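Local coordinates for putative gdp-fucose protein o-fucosyltransferase 1 (Caenorhabditis elegans, PDB 3ZY2) that belongs to the GDP-fucose protein O-fucosyltransferase family of GT-B glycosyltransferases and holds guanosine-5'-diphosphate between its two domains, at residues Q23-L28 with F336-K341; V30-K35 with W185-Y190. One frame throughout, in Å; residues are numbered along the deposited sequence.

Strand 10-13 of the N-terminal parallel sheet leads into helix 20-37, which supplies the first half of both contacts. Its first turns, 23-28, belong to contact 1, and the turns after them, 30-35, to contact 2. The chain leaves that sheet by strand 168-171 and comes back against the helix, where 185-190, about 150 residues after 30-35, closes the shorter loop of contact 2. It then builds most of the C-terminal parallel sheet before helix 335-346 closes the longer loop of contact 1, which encloses that of contact 2. Trp185 packs on His338, and Gln188 on Leu28 and Ile339, so the two contacts join the N-terminal domain, the interdomain connection and the C-terminal domain.

Contact 1 (Q23-L28 with F336-K341); sequences QVDQFL and FSHIVK. With GDP (guanosine-5'-diphosphate), chain C.
Val24 and Ile339 make the close part of this helix-helix meeting. Their side chains cross at about a right angle, and the ends of both branches of Val24 meet the arm of Ile339: CG2 lies 4.0 Å from Ile339 CD1, while CG1 comes to 4.1 Å from Ile339 CG1. With CG1 anti to the carbonyl carbon (chi1 -71°) and the chain extended beyond it, Ile339 stretches its terminal methyl across to the neighbouring helix. One step along, the carboxylate of Asp25 stands obliquely beside the His338 ring, the two planes 52° apart. OD1 of Asp25 is gripped by the hydroxyl of Ser180 and a salt bridge to Arg342, which together satisfy this buried oxygen.

The far end is looser. Leu28, although it points toward 336-341, does not touch it and packs on the backbone of Gln188 instead, and Lys341, partly exposed, turns off to a salt bridge with Asp345. A second close contact, made with the nucleotide and not with 23-28, lies at the start of 336-341: the Phe336 ring lays one face under the guanine of guanosine-5'-diphosphate, whose N7 sits 3.6 Å above the ring plane, displaced toward the rim. The helices following strands 10-13 and 327-330, one from each Rossmann-like domain, thus meet beside the nucleotide site in the interdomain cleft of a GT-B fold.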
# COMPACT_ATOMS: atom_id res chain seq x y z
N GLN A 23 -15.01 -1.16 8.12
CA GLN A 23 -14.19 -1.41 9.29
C GLN A 23 -14.46 -2.81 9.82
O GLN A 23 -13.52 -3.55 10.16
CB GLN A 23 -14.50 -0.41 10.38
CG GLN A 23 -14.08 1.01 10.01
CD GLN A 23 -14.67 2.03 10.93
OE1 GLN A 23 -14.84 1.78 12.13
NE2 GLN A 23 -15.02 3.21 10.37
N VAL A 24 -15.75 -3.18 9.89
CA VAL A 24 -16.11 -4.52 10.35
C VAL A 24 -15.62 -5.56 9.35
O VAL A 24 -15.12 -6.60 9.75
CB VAL A 24 -17.63 -4.65 10.57
CG1 VAL A 24 -18.01 -6.09 10.92
CG2 VAL A 24 -18.06 -3.72 11.71
N ASP A 25 -15.74 -5.28 8.05
CA ASP A 25 -15.31 -6.20 6.98
C ASP A 25 -13.82 -6.56 7.13
O ASP A 25 -13.44 -7.74 7.07
CB ASP A 25 -15.63 -5.56 5.62
CG ASP A 25 -15.88 -6.57 4.55
OD1 ASP A 25 -16.56 -7.58 4.82
OD2 ASP A 25 -15.39 -6.36 3.43
N GLN A 26 -12.99 -5.55 7.39
CA GLN A 26 -11.56 -5.81 7.59
C GLN A 26 -11.31 -6.43 8.96
O GLN A 26 -10.44 -7.29 9.11
CB GLN A 26 -10.75 -4.51 7.42
CG GLN A 26 -10.62 -4.08 5.97
CD GLN A 26 -9.50 -3.09 5.79
OE1 GLN A 26 -9.59 -1.96 6.26
NE2 GLN A 26 -8.42 -3.50 5.12
N PHE A 27 -12.08 -6.04 9.97
CA PHE A 27 -11.91 -6.59 11.33
C PHE A 27 -12.05 -8.13 11.38
O PHE A 27 -11.28 -8.80 12.06
CB PHE A 27 -12.89 -5.87 12.28
CG PHE A 27 -12.89 -6.37 13.68
CD1 PHE A 27 -11.72 -6.60 14.39
CD2 PHE A 27 -14.11 -6.55 14.33
CE1 PHE A 27 -11.77 -7.06 15.73
CE2 PHE A 27 -14.16 -6.99 15.66
CZ PHE A 27 -12.97 -7.26 16.35
N LEU A 28 -13.00 -8.68 10.62
CA LEU A 28 -13.13 -10.15 10.51
C LEU A 28 -11.83 -10.78 10.05
O LEU A 28 -11.40 -11.80 10.60
CB LEU A 28 -14.24 -10.52 9.53
CG LEU A 28 -15.63 -10.00 9.91
CD1 LEU A 28 -16.60 -10.49 8.84
CD2 LEU A 28 -16.03 -10.44 11.29
N PHE A 336 -22.47 -2.44 4.68
CA PHE A 336 -23.35 -2.26 5.82
C PHE A 336 -24.44 -3.35 5.81
O PHE A 336 -24.67 -4.05 6.80
CB PHE A 336 -23.89 -0.82 5.77
CG PHE A 336 -24.63 -0.38 7.00
CD1 PHE A 336 -23.93 0.22 8.06
CD2 PHE A 336 -26.02 -0.46 7.07
CE1 PHE A 336 -24.63 0.66 9.20
CE2 PHE A 336 -26.72 0.01 8.20
CZ PHE A 336 -26.03 0.57 9.25
N SER A 337 -25.09 -3.53 4.65
CA SER A 337 -25.98 -4.68 4.46
C SER A 337 -25.24 -5.99 4.71
O SER A 337 -25.85 -6.95 5.22
CB SER A 337 -26.59 -4.72 3.05
OG SER A 337 -27.81 -3.96 2.96
N HIS A 338 -23.94 -6.04 4.38
CA HIS A 338 -23.20 -7.32 4.47
C HIS A 338 -23.05 -7.74 5.94
O HIS A 338 -23.11 -8.93 6.25
CB HIS A 338 -21.83 -7.20 3.77
CG HIS A 338 -21.16 -8.50 3.41
ND1 HIS A 338 -21.70 -9.77 3.59
CD2 HIS A 338 -19.95 -8.69 2.84
CE1 HIS A 338 -20.84 -10.67 3.14
NE2 HIS A 338 -19.77 -10.04 2.70
N ILE A 339 -22.93 -6.76 6.84
CA ILE A 339 -22.95 -7.06 8.28
C ILE A 339 -24.22 -7.84 8.62
O ILE A 339 -24.17 -8.88 9.29
CB ILE A 339 -22.92 -5.76 9.12
CG1 ILE A 339 -21.54 -5.11 9.04
CG2 ILE A 339 -23.25 -6.14 10.59
CD1 ILE A 339 -21.51 -3.71 9.64
N VAL A 340 -25.37 -7.35 8.15
CA VAL A 340 -26.64 -7.99 8.47
C VAL A 340 -26.70 -9.39 7.87
O VAL A 340 -27.11 -10.34 8.54
CB VAL A 340 -27.85 -7.20 7.94
CG1 VAL A 340 -29.15 -7.87 8.40
CG2 VAL A 340 -27.83 -5.76 8.43
N LYS A 341 -26.33 -9.52 6.60
CA LYS A 341 -26.35 -10.82 5.91
C LYS A 341 -25.52 -11.85 6.68
O LYS A 341 -26.00 -12.96 6.94
CB LYS A 341 -25.81 -10.67 4.48
CG LYS A 341 -25.74 -11.98 3.69
CD LYS A 341 -27.13 -12.63 3.62
CE LYS A 341 -27.25 -13.68 2.51
NZ LYS A 341 -26.22 -14.77 2.59
PB GDP C . -21.15 0.97 2.50
O1B GDP C . -22.63 0.92 2.65
O2B GDP C . -20.15 -0.20 2.24
O3B GDP C . -20.50 2.48 2.49
O3A GDP C . -21.19 0.92 4.22
PA GDP C . -20.06 1.66 5.28
O1A GDP C . -21.07 1.10 6.59
O2A GDP C . -18.75 1.43 5.22
O5' GDP C . -20.53 3.26 4.63
C5' GDP C . -21.72 3.22 5.14
C4' GDP C . -22.31 4.19 5.84
O4' GDP C . -23.24 5.19 5.65
C3' GDP C . -22.61 3.53 7.02
O3' GDP C . -21.62 3.30 8.43
C2' GDP C . -23.79 4.84 8.33
O2' GDP C . -22.83 5.66 8.82
C1' GDP C . -24.38 5.27 7.00
N9 GDP C . -25.33 4.44 6.75
C8 GDP C . -25.43 3.27 5.35
N7 GDP C . -26.56 2.91 5.86
C5 GDP C . -27.21 3.28 6.89
C6 GDP C . -28.62 3.12 7.89
O6 GDP C . -29.27 2.31 7.42
N1 GDP C . -28.48 3.84 8.69
C2 GDP C . -27.78 4.72 9.21
N2 GDP C . -27.85 5.31 10.01
N3 GDP C . -26.39 5.21 8.64
C4 GDP C . -26.23 4.39 7.46

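Contact 2 (V30-K35 with W185-Y190); sequences VLAFAK and WSIQKY
Ile187 forks toward helix 20-37 because its first torsion (chi1 -61°) sets CG1 anti to the carbonyl carbon and CG2 anti to the backbone N, while chi2 of 175° keeps the longer branch fully extended. The two branches reach different residues. CD1, at the end of the long arm, meets the methyl of Ala32, with Ala32 CB 3.8 Å away, and the short branch goes to Leu31, whose CD1 approaches Ile187 CG2 to 3.7 Å. Leu31 points toward the 3-10 turn as well, and the two side chains cross obliquely, leaving Leu31 CB still 4.1 Å from Ile187 CG2. One isoleucine therefore rests against two consecutive residues of the helix, and the union is wholly apolar.

The 3-10 winding of 186-190, with bonds such as Tyr190 N to Ile187 O of 2.9 Å, sends the neighbours of Ile187 in other directions. Gln188 turns away from helix 20-37, and its OE1 accepts a hydrogen bond from Arg342 of helix 335-346. Tyr71 covers the flank, touching Ile187, meeting the ring of Tyr190 and receiving Lys35 in a cation-pi contact.

Elsewhere on the same helix, Val30 and Ala34 rest on Leu41, and Phe33 on Ile11, both residues of the N-terminal sheet. The helix is the crossover of a beta-alpha-beta unit, strand 10-13, helix 20-37, strand 40-42, and the turn laid against it belongs to the connection between the two Rossmann-like domains of the GT-B fold.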
# COMPACT_ATOMS: atom_id res chain seq x y z
N VAL A 30 -8.84 -9.45 10.31
CA VAL A 30 -7.82 -9.26 11.34
C VAL A 30 -7.95 -10.26 12.48
O VAL A 30 -6.96 -10.77 13.00
CB VAL A 30 -7.77 -7.80 11.88
CG1 VAL A 30 -6.63 -7.69 12.89
CG2 VAL A 30 -7.57 -6.76 10.75
N LEU A 31 -9.19 -10.58 12.86
CA LEU A 31 -9.41 -11.60 13.88
C LEU A 31 -8.77 -12.93 13.46
O LEU A 31 -8.08 -13.55 14.27
CB LEU A 31 -10.91 -11.77 14.11
CG LEU A 31 -11.53 -10.72 15.05
CD1 LEU A 31 -13.03 -10.63 14.84
CD2 LEU A 31 -11.24 -11.03 16.51
N ALA A 32 -8.98 -13.31 12.20
CA ALA A 32 -8.40 -14.56 11.66
C ALA A 32 -6.87 -14.50 11.67
O ALA A 32 -6.18 -15.48 12.05
CB ALA A 32 -8.93 -14.83 10.28
N PHE A 33 -6.33 -13.35 11.27
CA PHE A 33 -4.89 -13.11 11.26
C PHE A 33 -4.26 -13.25 12.65
O PHE A 33 -3.23 -13.93 12.81
CB PHE A 33 -4.64 -11.72 10.66
CG PHE A 33 -3.18 -11.29 10.66
CD1 PHE A 33 -2.27 -11.87 9.79
CD2 PHE A 33 -2.74 -10.26 11.50
CE1 PHE A 33 -0.93 -11.45 9.76
CE2 PHE A 33 -1.39 -9.84 11.47
CZ PHE A 33 -0.50 -10.43 10.60
N ALA A 34 -4.89 -12.64 13.67
CA ALA A 34 -4.38 -12.70 15.05
C ALA A 34 -4.39 -14.13 15.57
O ALA A 34 -3.43 -14.56 16.22
CB ALA A 34 -5.20 -11.79 15.97
N LYS A 35 -5.46 -14.88 15.28
CA LYS A 35 -5.55 -16.26 15.73
C LYS A 35 -4.45 -17.08 15.08
O LYS A 35 -3.79 -17.89 15.76
CB LYS A 35 -6.93 -16.85 15.42
CG LYS A 35 -7.13 -18.28 15.99
CD LYS A 35 -8.53 -18.76 15.69
CE LYS A 35 -8.88 -20.02 16.48
NZ LYS A 35 -10.36 -20.16 16.56
N TRP A 185 -16.19 -14.84 6.58
CA TRP A 185 -17.55 -14.32 6.82
C TRP A 185 -18.19 -14.96 8.06
O TRP A 185 -18.92 -14.27 8.80
CB TRP A 185 -18.48 -14.49 5.62
CG TRP A 185 -18.07 -13.69 4.43
CD1 TRP A 185 -17.24 -12.60 4.42
CD2 TRP A 185 -18.53 -13.86 3.09
NE1 TRP A 185 -17.11 -12.11 3.13
CE2 TRP A 185 -17.90 -12.87 2.30
CE3 TRP A 185 -19.39 -14.78 2.47
CZ2 TRP A 185 -18.11 -12.77 0.92
CZ3 TRP A 185 -19.60 -14.69 1.11
CH2 TRP A 185 -18.96 -13.69 0.34
N SER A 186 -17.91 -16.24 8.31
CA SER A 186 -18.47 -16.91 9.48
C SER A 186 -18.00 -16.36 10.82
O SER A 186 -18.64 -16.59 11.83
CB SER A 186 -18.21 -18.42 9.39
OG SER A 186 -16.82 -18.66 9.46
N ILE A 187 -16.90 -15.59 10.82
CA ILE A 187 -16.43 -14.98 12.06
C ILE A 187 -17.45 -13.96 12.61
O ILE A 187 -17.44 -13.67 13.80
CB ILE A 187 -15.00 -14.39 11.86
CG1 ILE A 187 -14.06 -15.54 11.48
CG2 ILE A 187 -14.47 -13.64 13.13
CD1 ILE A 187 -12.64 -15.08 11.13
N GLN A 188 -18.37 -13.48 11.77
CA GLN A 188 -19.43 -12.59 12.24
C GLN A 188 -20.25 -13.23 13.37
O GLN A 188 -20.84 -12.53 14.19
CB GLN A 188 -20.32 -12.18 11.08
CG GLN A 188 -21.30 -11.03 11.40
CD GLN A 188 -20.69 -9.63 11.23
OE1 GLN A 188 -20.03 -9.34 10.22
NE2 GLN A 188 -20.94 -8.75 12.20
N LYS A 189 -20.24 -14.57 13.44
CA LYS A 189 -20.90 -15.30 14.55
C LYS A 189 -20.47 -14.75 15.92
O LYS A 189 -21.25 -14.70 16.89
CB LYS A 189 -20.59 -16.80 14.43
CG LYS A 189 -21.04 -17.62 15.61
CD LYS A 189 -20.69 -19.08 15.40
CE LYS A 189 -20.42 -19.79 16.72
NZ LYS A 189 -21.60 -19.80 17.63
N TYR A 190 -19.21 -14.30 15.98
CA TYR A 190 -18.58 -13.89 17.23
C TYR A 190 -18.67 -12.41 17.49
O TYR A 190 -18.11 -11.93 18.48
CB TYR A 190 -17.11 -14.36 17.27
CG TYR A 190 -16.99 -15.84 17.07
CD1 TYR A 190 -17.25 -16.70 18.12
CD2 TYR A 190 -16.65 -16.37 15.83
CE1 TYR A 190 -17.15 -18.08 17.95
CE2 TYR A 190 -16.54 -17.74 15.65
CZ TYR A 190 -16.80 -18.58 16.72
OH TYR A 190 -16.69 -19.94 16.55